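Local coordinates for RTX-adhesin (Marinomonas primoryensis, PDB 5IRB), which probably helps to hold a giant calcium-binding adhesin at the surface of its Antarctic bacterium, which the whole protein binds to diatoms and ice, at residues A[25-36]-A[63-74]; A[248-256]-A[265-275]. All blocks are in the same frame, centred on the assembly; numbering follows the deposited sequence. Where two conformers were deposited one is given.

Contacts 1 and 2 show how one design, a beta-sandwich, can be reused along an extended chain. Contact 1 comes first in sequence and lies in the three-stranded sheet of strands 8-12, 29-38 and 64-70. Contact 2 follows entirely after it, near the other end; it ties strands 253-258 and 261-266 of a five-stranded sheet to strand 272-278 of the facing three-stranded one. The two centres are about 84 Å apart, the nearest atoms about 64 Å, on opposite sides of the chain's centre, and they share no strand. Each nevertheless sets a tryptophan, Trp65 or Trp273, between sheets. The separation is consistent with a rod of calcium-bearing domains joined in series.

Contact 1. Residues A[25-36]-A[63-74]. With CA (calcium ion), chain C.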
ATOM      1  N   GLU A  25       8.892  -4.925  28.184  1.00 43.83           N
ATOM      2  CA  GLU A  25       8.770  -5.177  29.616  1.00 42.63           C
ATOM      3  C   GLU A  25       8.480  -6.656  29.868  1.00 42.22           C
ATOM      4  O   GLU A  25       9.130  -7.288  30.705  1.00 42.07           O
ATOM      5  CB  GLU A  25       7.696  -4.278  30.233  1.00 41.42           C
ATOM      6  CG  GLU A  25       8.117  -2.812  30.255  1.00 42.74           C
ATOM      7  CD  GLU A  25       7.010  -1.884  30.681  1.00 42.43           C
ATOM      8  OE1 GLU A  25       5.834  -2.178  30.371  1.00 41.70           O
ATOM      9  OE2 GLU A  25       7.316  -0.869  31.350  1.00 43.20           O
ATOM     10  N   ALA A  26       7.517  -7.198  29.128  1.00 42.07           N
ATOM     11  CA  ALA A  26       7.169  -8.619  29.196  1.00 42.19           C
ATOM     12  C   ALA A  26       8.346  -9.561  28.936  1.00 44.19           C
ATOM     13  O   ALA A  26       8.428 -10.653  29.519  1.00 44.52           O
ATOM     14  CB  ALA A  26       6.041  -8.922  28.211  1.00 42.52           C
ATOM     15  N   GLY A  27       9.253  -9.152  28.056  1.00 46.01           N
ATOM     16  CA  GLY A  27      10.392  -9.986  27.744  1.00 48.07           C
ATOM     17  C   GLY A  27      11.551  -9.915  28.715  1.00 49.36           C
ATOM     18  O   GLY A  27      12.560 -10.586  28.507  1.00 51.34           O
ATOM     19  N   GLY A  28      11.432  -9.128  29.783  1.00 48.42           N
ATOM     20  CA  GLY A  28      12.523  -9.049  30.745  1.00 49.80           C
ATOM     21  C   GLY A  28      12.063  -9.174  32.187  1.00 48.24           C
ATOM     22  O   GLY A  28      10.995  -9.710  32.464  1.00 46.30           O
ATOM     23  N   THR A  29      12.847  -8.627  33.111  1.00 49.32           N
ATOM     24  CA  THR A  29      12.425  -8.577  34.498  1.00 47.47           C
ATOM     25  C   THR A  29      11.850  -7.196  34.823  1.00 46.21           C
ATOM     26  O   THR A  29      12.243  -6.193  34.228  1.00 47.08           O
ATOM     27  CB  THR A  29      13.587  -8.892  35.448  1.00 49.36           C
ATOM     28  OG1 THR A  29      14.562  -7.849  35.354  1.00 51.16           O
ATOM     29  CG2 THR A  29      14.234 -10.243  35.085  1.00 51.00           C
ATOM     30  N   VAL A  30      10.896  -7.169  35.750  1.00 43.69           N
ATOM     31  CA  VAL A  30      10.174  -5.955  36.102  1.00 43.12           C
ATOM     32  C   VAL A  30      10.232  -5.742  37.628  1.00 42.19           C
ATOM     33  O   VAL A  30      10.141  -6.699  38.390  1.00 42.00           O
ATOM     34  CB  VAL A  30       8.714  -6.040  35.609  1.00 41.66           C
ATOM     35  CG1 VAL A  30       7.883  -4.914  36.172  1.00 41.18           C
ATOM     36  CG2 VAL A  30       8.666  -6.035  34.052  1.00 43.11           C
ATOM     37  N   THR A  31      10.392  -4.492  38.056  1.00 42.30           N
ATOM     38  CA  THR A  31      10.400  -4.144  39.460  1.00 41.62           C
ATOM     39  C   THR A  31       9.055  -3.614  39.915  1.00 39.80           C
ATOM     40  O   THR A  31       8.572  -2.600  39.410  1.00 39.88           O
ATOM     41  CB  THR A  31      11.475  -3.106  39.751  1.00 43.72           C
ATOM     42  OG1 THR A  31      12.740  -3.649  39.368  1.00 44.65           O
ATOM     43  CG2 THR A  31      11.503  -2.771  41.249  1.00 43.58           C
ATOM     44  N   LEU A  32       8.435  -4.340  40.840  1.00 38.12           N
ATOM     45  CA  LEU A  32       7.185  -3.927  41.436  1.00 36.96           C
ATOM     46  C   LEU A  32       7.519  -3.368  42.808  1.00 36.85           C
ATOM     47  O   LEU A  32       8.466  -3.816  43.438  1.00 36.48           O
ATOM     48  CB  LEU A  32       6.232  -5.113  41.544  1.00 36.08           C
ATOM     49  CG  LEU A  32       5.868  -5.821  40.238  1.00 36.27           C
ATOM     50  CD1 LEU A  32       4.907  -6.974  40.492  1.00 35.65           C
ATOM     51  CD2 LEU A  32       5.262  -4.830  39.255  1.00 37.10           C
ATOM     52  N   THR A  33       6.750  -2.387  43.266  1.00 36.98           N
ATOM     53  CA  THR A  33       7.109  -1.649  44.463  1.00 37.80           C
ATOM     54  C   THR A  33       5.839  -1.283  45.201  1.00 37.44           C
ATOM     55  O   THR A  33       4.755  -1.301  44.621  1.00 36.95           O
ATOM     56  CB  THR A  33       7.900  -0.352  44.172  1.00 39.59           C
ATOM     57  OG1 THR A  33       7.031   0.624  43.596  1.00 39.70           O
ATOM     58  CG2 THR A  33       9.106  -0.597  43.264  1.00 40.74           C
ATOM     59  N   GLY A  34       5.978  -0.951  46.483  1.00 37.59           N
ATOM     60  CA  GLY A  34       4.862  -0.426  47.225  1.00 37.90           C
ATOM     61  C   GLY A  34       5.275   0.020  48.603  1.00 38.78           C
ATOM     62  O   GLY A  34       6.457   0.242  48.887  1.00 39.58           O
ATOM     63  N   VAL A  35       4.280   0.147  49.471  1.00 38.75           N
ATOM     64  CA  VAL A  35       4.492   0.646  50.819  1.00 39.56           C
ATOM     65  C   VAL A  35       3.609  -0.144  51.777  1.00 38.54           C
ATOM     66  O   VAL A  35       2.544  -0.645  51.388  1.00 38.08           O
ATOM     67  CB  VAL A  35       4.193   2.148  50.943  1.00 41.67           C
ATOM     68  CG1 VAL A  35       5.199   2.961  50.164  1.00 43.53           C
ATOM     69  CG2 VAL A  35       2.775   2.459  50.486  1.00 41.81           C
ATOM     70  N   VAL A  36       4.067  -0.266  53.017  1.00 37.83           N
ATOM     71  CA  VAL A  36       3.261  -0.803  54.106  1.00 37.00           C
ATOM     72  C   VAL A  36       3.064   0.354  55.081  1.00 38.22           C
ATOM     73  O   VAL A  36       4.022   0.976  55.490  1.00 38.95           O
ATOM     74  CB  VAL A  36       3.930  -1.999  54.818  1.00 36.10           C
ATOM     75  CG1 VAL A  36       3.049  -2.511  55.969  1.00 35.56           C
ATOM     76  CG2 VAL A  36       4.274  -3.119  53.834  1.00 35.29           C
ATOM     77  N   GLY A  63       9.222   1.624  55.397  1.00 45.70           N
ATOM     78  CA  GLY A  63       7.938   1.093  54.983  1.00 43.47           C
ATOM     79  C   GLY A  63       7.796   0.728  53.516  1.00 42.01           C
ATOM     80  O   GLY A  63       6.800   0.108  53.135  1.00 40.80           O
ATOM     81  N   THR A  64       8.752   1.128  52.680  1.00 42.61           N
ATOM     82  CA  THR A  64       8.682   0.780  51.263  1.00 41.69           C
ATOM     83  C   THR A  64       9.221  -0.622  51.000  1.00 40.13           C
ATOM     84  O   THR A  64       9.893  -1.216  51.840  1.00 40.18           O
ATOM     85  CB  THR A  64       9.498   1.750  50.360  1.00 43.90           C
ATOM     86  OG1 THR A  64      10.889   1.652  50.697  1.00 45.17           O
ATOM     87  CG2 THR A  64       9.032   3.192  50.506  1.00 45.55           C
ATOM     88  N   TRP A  65       8.926  -1.141  49.814  1.00 38.57           N
ATOM     89  CA  TRP A  65       9.452  -2.427  49.397  1.00 38.02           C
ATOM     90  C   TRP A  65       9.482  -2.465  47.875  1.00 38.51           C
ATOM     91  O   TRP A  65       8.811  -1.682  47.209  1.00 38.23           O
ATOM     92  CB  TRP A  65       8.611  -3.592  49.914  1.00 35.97           C
ATOM     93  CG  TRP A  65       7.152  -3.498  49.567  1.00 34.65           C
ATOM     94  CD1 TRP A  65       6.176  -2.891  50.293  1.00 34.48           C
ATOM     95  CD2 TRP A  65       6.518  -3.983  48.373  1.00 33.66           C
ATOM     96  NE1 TRP A  65       4.971  -3.002  49.646  1.00 33.87           N
ATOM     97  CE2 TRP A  65       5.158  -3.667  48.458  1.00 33.17           C
ATOM     98  CE3 TRP A  65       6.976  -4.671  47.237  1.00 33.95           C
ATOM     99  CZ2 TRP A  65       4.241  -4.015  47.472  1.00 32.70           C
ATOM    100  CZ3 TRP A  65       6.069  -5.016  46.253  1.00 33.05           C
ATOM    101  CH2 TRP A  65       4.717  -4.689  46.376  1.00 32.52           C
ATOM    102  N   SER A  66      10.259  -3.397  47.349  1.00 39.35           N
ATOM    103  CA  SER A  66      10.525  -3.480  45.929  1.00 40.67           C
ATOM    104  C   SER A  66      11.032  -4.885  45.645  1.00 39.98           C
ATOM    105  O   SER A  66      11.770  -5.449  46.448  1.00 40.13           O
ATOM    106  CB  SER A  66      11.530  -2.416  45.499  1.00 43.58           C
ATOM    107  OG  SER A  66      12.586  -3.006  44.766  1.00 45.78           O
ATOM    108  N   VAL A  67      10.598  -5.459  44.528  1.00 39.00           N
ATOM    109  CA  VAL A  67      10.917  -6.844  44.201  1.00 39.29           C
ATOM    110  C   VAL A  67      10.930  -7.076  42.689  1.00 40.09           C
ATOM    111  O   VAL A  67      10.086  -6.566  41.962  1.00 39.22           O
ATOM    112  CB  VAL A  67       9.916  -7.847  44.854  1.00 37.79           C
ATOM    113  CG1 VAL A  67       8.502  -7.664  44.331  1.00 36.16           C
ATOM    114  CG2 VAL A  67      10.400  -9.299  44.701  1.00 38.61           C
ATOM    115  N   SER A  68      11.936  -7.813  42.243  1.00 41.98           N
ATOM    116  CA  SER A  68      12.071  -8.231  40.853  1.00 43.16           C
ATOM    117  C   SER A  68      11.147  -9.400  40.498  1.00 42.09           C
ATOM    118  O   SER A  68      11.152 -10.439  41.181  1.00 41.97           O
ATOM    119  CB  SER A  68      13.519  -8.615  40.584  1.00 45.93           C
ATOM    120  OG  SER A  68      14.086  -7.747  39.628  1.00 48.09           O
ATOM    121  N   VAL A  69      10.348  -9.233  39.439  1.00 40.38           N
ATOM    122  CA  VAL A  69       9.475 -10.317  38.984  1.00 39.84           C
ATOM    123  C   VAL A  69       9.652 -10.565  37.477  1.00 41.09           C
ATOM    124  O   VAL A  69      10.137  -9.694  36.758  1.00 41.78           O
ATOM    125  CB  VAL A  69       7.996 -10.032  39.292  1.00 38.03           C
ATOM    126  CG1 VAL A  69       7.826  -9.685  40.756  1.00 37.51           C
ATOM    127  CG2 VAL A  69       7.446  -8.906  38.424  1.00 37.73           C
ATOM    128  N   ALA A  70       9.291 -11.757  37.011  1.00 41.19           N
ATOM    129  CA  ALA A  70       9.352 -12.052  35.574  1.00 42.08           C
ATOM    130  C   ALA A  70       8.265 -11.292  34.801  1.00 40.30           C
ATOM    131  O   ALA A  70       7.073 -11.432  35.064  1.00 38.23           O
ATOM    132  CB  ALA A  70       9.241 -13.550  35.336  1.00 42.92           C
ATOM    133  N   GLY A  71       8.678 -10.500  33.820  1.00 41.06           N
ATOM    134  CA  GLY A  71       7.701  -9.896  32.919  1.00 40.49           C
ATOM    135  C   GLY A  71       6.748 -10.922  32.321  1.00 39.83           C
ATOM    136  O   GLY A  71       5.564 -10.644  32.149  1.00 38.66           O
ATOM    137  N   SER A  72       7.243 -12.136  32.095  1.00 41.14           N
ATOM    138  CA  SER A  72       6.450 -13.198  31.471  1.00 42.06           C
ATOM    139  C   SER A  72       5.297 -13.623  32.361  1.00 40.91           C
ATOM    140  O   SER A  72       4.209 -13.920  31.865  1.00 40.61           O
ATOM    141  CB  SER A  72       7.325 -14.420  31.150  1.00 44.32           C
ATOM    142  OG  SER A  72       7.758 -15.079  32.336  1.00 44.82           O
ATOM    143  N   ASP A  73       5.523 -13.609  33.681  1.00 39.85           N
ATOM    144  CA  ASP A  73       4.456 -13.897  34.627  1.00 38.54           C
ATOM    145  C   ASP A  73       3.411 -12.795  34.644  1.00 37.15           C
ATOM    146  O   ASP A  73       2.221 -13.080  34.705  1.00 37.06           O
ATOM    147  CB  ASP A  73       5.035 -14.135  36.025  1.00 38.25           C
ATOM    148  CG  ASP A  73       5.749 -15.463  36.118  1.00 40.08           C
ATOM    149  OD1 ASP A  73       5.339 -16.395  35.392  1.00 41.41           O
ATOM    150  OD2 ASP A  73       6.719 -15.584  36.890  1.00 40.24           O
ATOM    151  N   LEU A  74       3.842 -11.544  34.560  1.00 36.42           N
ATOM    152  CA  LEU A  74       2.888 -10.446  34.474  1.00 36.06           C
ATOM    153  C   LEU A  74       2.086 -10.551  33.161  1.00 37.72           C
ATOM    154  O   LEU A  74       0.857 -10.461  33.151  1.00 37.64           O
ATOM    155  CB  LEU A  74       3.613  -9.092  34.559  1.00 35.59           C
ATOM    156  CG  LEU A  74       4.197  -8.654  35.909  1.00 34.66           C
ATOM    157  CD1 LEU A  74       5.190  -7.508  35.745  1.00 35.09           C
ATOM    158  CD2 LEU A  74       3.047  -8.251  36.824  1.00 33.79           C
TER
HETATM  159 CA    CA C 601       5.204   0.202  31.233  1.00 38.49          CA
HETATM  160  O   HOH W   1      10.095 -12.151  31.539  1.00 44.99           O
HETATM  161  O   HOH W   2       4.541   0.816  28.595  1.00 39.19           O
HETATM  162  O   HOH W   3       6.484   1.684  29.133  1.00 44.10           O
HETATM  163  O   HOH W   4       6.529   2.125  32.096  1.00 49.95           O
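Strands 29-36 and 64-70 run antiparallel, Val30, Leu32 and Gly34 each exchanging two backbone hydrogen bonds with Val69, Val67 and Trp65 respectively, and the ladder is extended by Val36 N to Gly63 O at 2.8 Å. Trp65 lays its indole over the neighbouring strand: with CG between its backbone N and carbonyl carbon (chi1 54°), the ring turns back across Gly34, whose CA stands 3.8 Å from the centroid of the five-membered ring in a CH-pi contact over the face. Farther along the same face, Leu32 CD1 meets Val69 CG2 at 3.8 Å, the two side chains crossing at about a right angle, and Val30 CG1 lies 3.8 Å from Leu74 CD1. Where strand 64-70 gives way to helix 71-76, just before strand 29-36 begins, Gly71 N donates to Gly28 O at 2.8 Å, while a water donates to Ala26 O and Gly28 O and accepts from Ser72 N. Glu25 grips a calcium ion with both carboxylate oxygens, OE2 at 2.4 Å; Thr16, Asp18 and Val20 complete the protein ligands. The sheet packs against strands 43-50 and 53-58 as half of a beta-sandwich, with calcium bound in the connection before strand 29-38, consistent with a calcium-binding RTX-adhesin domain.

Contact 2. Residues A[248-256]-A[265-275]; sequences IAEGDTVTL and TTVDANGEWSV
Val254 and Thr265 exchange two backbone hydrogen bonds, the shorter from Val254 N to Thr265 O (2.7 Å), nearly straight at the hydrogen although the donor stands above the carbonyl plane. Past this pair the hairpin continues into the turn 249-252: Val267 N donates to Asp252 O in the carbonyl plane, and Gly251 N answers to Val267 O at 2.9 Å. The Asp252 carboxylate then braces its own type II turn, its OD2 taking the N-H of Ala249 from above the carboxylate plane and bonding also to the hydroxyl of Ser294. In the type I turn 268-271, closed by Gly271 N to Asp268 O, Asp268 OD1 accepts from Glu272 N just beyond it at 2.7 Å and, weakly, from Asn270 N. Between the turns, the extended chain of Glu250 lies alongside Ala269, while a water donates to OE2 and accepts from Ala269 N. Beneath this polar layer the side chain of Val254 packs against apolar groups: CG1, anti to the backbone N (chi1 -168°), sits over the Trp273 face, 4.0 Å from the five-membered ring centroid, and CG2 meets Val267 CG2 at 3.7 Å. Trp273 NE1 makes a weak hydrogen bond to Thr242 O. Leu256 CD2 and Val275 CG1 reach toward each other, tip to tip. The chemistry therefore divides: main-chain bonds and two aspartates fix the turns, whereas aliphatic groups and an indole join the sheets of the sandwich.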
ATOM      1  N   ILE A 248      -6.207  -3.077 -34.923  1.00 35.00           N
ATOM      2  CA  ILE A 248      -7.105  -2.355 -35.821  1.00 34.49           C
ATOM      3  C   ILE A 248      -8.555  -2.691 -35.462  1.00 34.40           C
ATOM      4  O   ILE A 248      -8.898  -3.855 -35.234  1.00 35.23           O
ATOM      5  CB  ILE A 248      -6.832  -2.680 -37.322  1.00 33.93           C
ATOM      6  CG1 ILE A 248      -5.441  -2.189 -37.734  1.00 34.16           C
ATOM      7  CG2 ILE A 248      -7.904  -2.065 -38.208  1.00 33.94           C
ATOM      8  CD1 ILE A 248      -5.036  -2.541 -39.182  1.00 34.72           C
ATOM      9  N   ALA A 249      -9.414  -1.679 -35.421  1.00 34.41           N
ATOM     10  CA  ALA A 249     -10.786  -1.910 -35.008  1.00 35.32           C
ATOM     11  C   ALA A 249     -11.759  -1.072 -35.825  1.00 36.19           C
ATOM     12  O   ALA A 249     -11.390  -0.015 -36.329  1.00 36.90           O
ATOM     13  CB  ALA A 249     -10.940  -1.596 -33.533  1.00 36.28           C
ATOM     14  N   GLU A 250     -12.992  -1.550 -35.954  1.00 36.74           N
ATOM     15  CA  GLU A 250     -14.076  -0.747 -36.520  1.00 38.62           C
ATOM     16  C   GLU A 250     -14.077   0.649 -35.922  1.00 39.58           C
ATOM     17  O   GLU A 250     -13.990   0.795 -34.713  1.00 39.85           O
ATOM     18  CB  GLU A 250     -15.435  -1.395 -36.269  1.00 40.53           C
ATOM     19  CG  GLU A 250     -16.591  -0.647 -36.935  1.00 42.82           C
ATOM     20  CD  GLU A 250     -17.939  -1.251 -36.614  1.00 45.58           C
ATOM     21  OE1 GLU A 250     -17.976  -2.273 -35.896  1.00 44.69           O
ATOM     22  OE2 GLU A 250     -18.959  -0.717 -37.104  1.00 49.78           O
ATOM     23  N   GLY A 251     -14.182   1.677 -36.760  1.00 39.78           N
ATOM     24  CA  GLY A 251     -14.158   3.044 -36.267  1.00 40.08           C
ATOM     25  C   GLY A 251     -12.798   3.713 -36.298  1.00 39.58           C
ATOM     26  O   GLY A 251     -12.710   4.943 -36.169  1.00 39.65           O
ATOM     27  N   ASP A 252     -11.737   2.928 -36.467  1.00 38.25           N
ATOM     28  CA  ASP A 252     -10.407   3.506 -36.576  1.00 37.89           C
ATOM     29  C   ASP A 252     -10.326   4.479 -37.756  1.00 38.99           C
ATOM     30  O   ASP A 252     -10.954   4.266 -38.796  1.00 39.34           O
ATOM     31  CB  ASP A 252      -9.364   2.400 -36.735  1.00 36.78           C
ATOM     32  CG  ASP A 252      -8.965   1.767 -35.402  1.00 36.90           C
ATOM     33  OD1 ASP A 252      -9.488   2.206 -34.353  1.00 37.28           O
ATOM     34  OD2 ASP A 252      -8.124   0.831 -35.423  1.00 36.12           O
ATOM     35  N   THR A 253      -9.502   5.510 -37.623  1.00 39.07           N
ATOM     36  CA  THR A 253      -9.363   6.502 -38.686  1.00 39.50           C
ATOM     37  C   THR A 253      -8.416   6.002 -39.758  1.00 38.42           C
ATOM     38  O   THR A 253      -7.345   5.473 -39.444  1.00 37.24           O
ATOM     39  CB  THR A 253      -8.860   7.843 -38.140  1.00 40.73           C
ATOM     40  OG1 THR A 253      -9.845   8.382 -37.250  1.00 41.94           O
ATOM     41  CG2 THR A 253      -8.613   8.842 -39.290  1.00 42.48           C
ATOM     42  N   VAL A 254      -8.834   6.168 -41.018  1.00 38.48           N
ATOM     43  CA  VAL A 254      -7.995   5.893 -42.168  1.00 38.05           C
ATOM     44  C   VAL A 254      -7.632   7.221 -42.824  1.00 39.10           C
ATOM     45  O   VAL A 254      -8.503   8.014 -43.165  1.00 40.33           O
ATOM     46  CB  VAL A 254      -8.698   4.998 -43.221  1.00 38.30           C
ATOM     47  CG1 VAL A 254      -7.679   4.510 -44.227  1.00 37.56           C
ATOM     48  CG2 VAL A 254      -9.405   3.807 -42.554  1.00 37.84           C
ATOM     49  N   THR A 255      -6.344   7.472 -42.986  1.00 38.75           N
ATOM     50  CA  THR A 255      -5.890   8.744 -43.525  1.00 40.07           C
ATOM     51  C   THR A 255      -5.116   8.497 -44.799  1.00 39.69           C
ATOM     52  O   THR A 255      -4.236   7.646 -44.822  1.00 38.07           O
ATOM     53  CB  THR A 255      -5.023   9.497 -42.513  1.00 40.80           C
ATOM     54  OG1 THR A 255      -5.800   9.741 -41.336  1.00 41.12           O
ATOM     55  CG2 THR A 255      -4.541  10.840 -43.091  1.00 43.11           C
ATOM     56  N   LEU A 256      -5.478   9.230 -45.851  1.00 41.54           N
ATOM     57  CA  LEU A 256      -4.779   9.211 -47.137  1.00 43.53           C
ATOM     58  C   LEU A 256      -4.315  10.609 -47.513  1.00 45.35           C
ATOM     59  O   LEU A 256      -5.116  11.540 -47.485  1.00 46.35           O
ATOM     60  CB  LEU A 256      -5.704   8.702 -48.254  1.00 44.87           C
ATOM     61  CG  LEU A 256      -6.070   7.232 -48.420  1.00 44.06           C
ATOM     62  CD1 LEU A 256      -6.876   6.742 -47.263  1.00 43.37           C
ATOM     63  CD2 LEU A 256      -6.871   7.067 -49.713  1.00 46.42           C
ATOM     64  N   THR A 265     -11.463   8.654 -43.571  1.00 42.02           N
ATOM     65  CA  THR A 265     -12.655   7.845 -43.421  1.00 42.11           C
ATOM     66  C   THR A 265     -12.369   6.946 -42.214  1.00 40.21           C
ATOM     67  O   THR A 265     -11.358   7.125 -41.522  1.00 39.75           O
ATOM     68  CB  THR A 265     -13.000   7.017 -44.713  1.00 42.78           C
ATOM     69  OG1 THR A 265     -14.281   6.393 -44.566  1.00 44.44           O
ATOM     70  CG2 THR A 265     -11.960   5.927 -44.981  1.00 41.28           C
ATOM     71  N   THR A 266     -13.248   5.983 -41.965  1.00 39.89           N
ATOM     72  CA  THR A 266     -13.058   5.044 -40.878  1.00 38.61           C
ATOM     73  C   THR A 266     -13.217   3.619 -41.373  1.00 37.73           C
ATOM     74  O   THR A 266     -13.800   3.374 -42.436  1.00 38.67           O
ATOM     75  CB  THR A 266     -14.047   5.299 -39.718  1.00 39.48           C
ATOM     76  OG1 THR A 266     -15.382   5.169 -40.218  1.00 41.58           O
ATOM     77  CG2 THR A 266     -13.868   6.698 -39.163  1.00 40.42           C
ATOM     78  N   VAL A 267     -12.661   2.690 -40.605  1.00 36.09           N
ATOM     79  CA  VAL A 267     -12.757   1.277 -40.911  1.00 35.68           C
ATOM     80  C   VAL A 267     -14.171   0.813 -40.597  1.00 36.87           C
ATOM     81  O   VAL A 267     -14.714   1.176 -39.537  1.00 37.06           O
ATOM     82  CB  VAL A 267     -11.733   0.457 -40.080  1.00 34.35           C
ATOM     83  CG1 VAL A 267     -11.820  -1.031 -40.420  1.00 34.40           C
ATOM     84  CG2 VAL A 267     -10.333   0.963 -40.325  1.00 33.71           C
ATOM     85  N   ASP A 268     -14.761  -0.021 -41.460  1.00 37.67           N
ATOM     86  CA  ASP A 268     -16.098  -0.527 -41.163  1.00 39.14           C
ATOM     87  C   ASP A 268     -16.020  -1.896 -40.495  1.00 38.50           C
ATOM     88  O   ASP A 268     -14.919  -2.386 -40.240  1.00 38.09           O
ATOM     89  CB  ASP A 268     -16.984  -0.558 -42.423  1.00 41.85           C
ATOM     90  CG  ASP A 268     -16.536  -1.575 -43.489  1.00 42.86           C
ATOM     91  OD1 ASP A 268     -15.864  -2.586 -43.196  1.00 42.19           O
ATOM     92  OD2 ASP A 268     -16.886  -1.341 -44.671  1.00 45.90           O
ATOM     93  N   ALA A 269     -17.185  -2.495 -40.223  1.00 39.08           N
ATOM     94  CA  ALA A 269     -17.314  -3.732 -39.440  1.00 38.42           C
ATOM     95  C   ALA A 269     -16.816  -4.969 -40.194  1.00 37.96           C
ATOM     96  O   ALA A 269     -16.536  -6.012 -39.586  1.00 36.81           O
ATOM     97  CB  ALA A 269     -18.762  -3.931 -39.018  1.00 39.97           C
ATOM     98  N   ASN A 270     -16.722  -4.852 -41.517  1.00 38.16           N
ATOM     99  CA  ASN A 270     -16.133  -5.915 -42.312  1.00 37.76           C
ATOM    100  C   ASN A 270     -14.626  -5.838 -42.409  1.00 36.16           C
ATOM    101  O   ASN A 270     -14.010  -6.706 -43.019  1.00 36.29           O
ATOM    102  CB  ASN A 270     -16.742  -5.956 -43.720  1.00 38.97           C
ATOM    103  CG  ASN A 270     -16.685  -7.339 -44.313  1.00 39.69           C
ATOM    104  OD1 ASN A 270     -17.015  -8.316 -43.645  1.00 39.29           O
ATOM    105  ND2 ASN A 270     -16.261  -7.440 -45.578  1.00 40.37           N
ATOM    106  N   GLY A 271     -14.045  -4.793 -41.830  1.00 35.50           N
ATOM    107  CA  GLY A 271     -12.641  -4.479 -42.017  1.00 34.81           C
ATOM    108  C   GLY A 271     -12.301  -3.811 -43.358  1.00 35.10           C
ATOM    109  O   GLY A 271     -11.175  -3.904 -43.833  1.00 33.81           O
ATOM    110  N   GLU A 272     -13.273  -3.117 -43.945  1.00 37.03           N
ATOM    111  CA  GLU A 272     -13.029  -2.371 -45.189  0.84 37.81           C
ATOM    112  C   GLU A 272     -13.175  -0.867 -44.957  1.00 38.11           C
ATOM    113  O   GLU A 272     -13.679  -0.412 -43.912  1.00 37.81           O
ATOM    114  CB  GLU A 272     -13.982  -2.829 -46.304  0.84 39.82           C
ATOM    115  CG  GLU A 272     -13.786  -4.280 -46.738  0.84 40.46           C
ATOM    116  CD  GLU A 272     -14.788  -4.731 -47.797  0.84 42.87           C
ATOM    117  OE1 GLU A 272     -14.679  -4.290 -48.955  0.84 43.68           O
ATOM    118  OE2 GLU A 272     -15.691  -5.528 -47.466  0.84 44.52           O
ATOM    119  N   TRP A 273     -12.705  -0.093 -45.921  1.00 38.18           N
ATOM    120  CA  TRP A 273     -12.866   1.344 -45.862  1.00 38.69           C
ATOM    121  C   TRP A 273     -12.976   1.865 -47.282  1.00 40.24           C
ATOM    122  O   TRP A 273     -12.433   1.259 -48.212  1.00 39.39           O
ATOM    123  CB  TRP A 273     -11.705   1.991 -45.105  1.00 37.93           C
ATOM    124  CG  TRP A 273     -10.365   1.617 -45.657  1.00 37.14           C
ATOM    125  CD1 TRP A 273      -9.540   0.626 -45.198  1.00 36.55           C
ATOM    126  CD2 TRP A 273      -9.677   2.240 -46.733  1.00 37.84           C
ATOM    127  NE1 TRP A 273      -8.394   0.570 -45.951  1.00 36.55           N
ATOM    128  CE2 TRP A 273      -8.445   1.571 -46.913  1.00 37.29           C
ATOM    129  CE3 TRP A 273      -9.974   3.305 -47.602  1.00 39.45           C
ATOM    130  CZ2 TRP A 273      -7.522   1.897 -47.902  1.00 37.81           C
ATOM    131  CZ3 TRP A 273      -9.051   3.643 -48.595  1.00 40.07           C
ATOM    132  CH2 TRP A 273      -7.835   2.950 -48.720  1.00 38.97           C
ATOM    133  N   SER A 274     -13.700   2.963 -47.456  1.00 41.74           N
ATOM    134  CA  SER A 274     -13.766   3.644 -48.756  1.00 43.77           C
ATOM    135  C   SER A 274     -13.871   5.145 -48.502  1.00 45.36           C
ATOM    136  O   SER A 274     -14.456   5.579 -47.496  1.00 46.06           O
ATOM    137  CB  SER A 274     -14.941   3.140 -49.605  1.00 45.53           C
ATOM    138  OG  SER A 274     -14.942   3.765 -50.882  1.00 47.05           O
ATOM    139  N   VAL A 275     -13.269   5.939 -49.382  1.00 46.25           N
ATOM    140  CA  VAL A 275     -13.381   7.385 -49.274  1.00 47.67           C
ATOM    141  C   VAL A 275     -13.394   8.016 -50.657  1.00 50.32           C
ATOM    142  O   VAL A 275     -12.731   7.532 -51.583  1.00 50.54           O
ATOM    143  CB  VAL A 275     -12.238   7.969 -48.399  1.00 45.89           C
ATOM    144  CG1 VAL A 275     -10.870   7.636 -48.970  1.00 44.47           C
ATOM    145  CG2 VAL A 275     -12.410   9.464 -48.194  1.00 47.46           C
TER
HETATM  146  O   HOH W   5     -19.475  -0.370 -40.326  1.00 60.84           O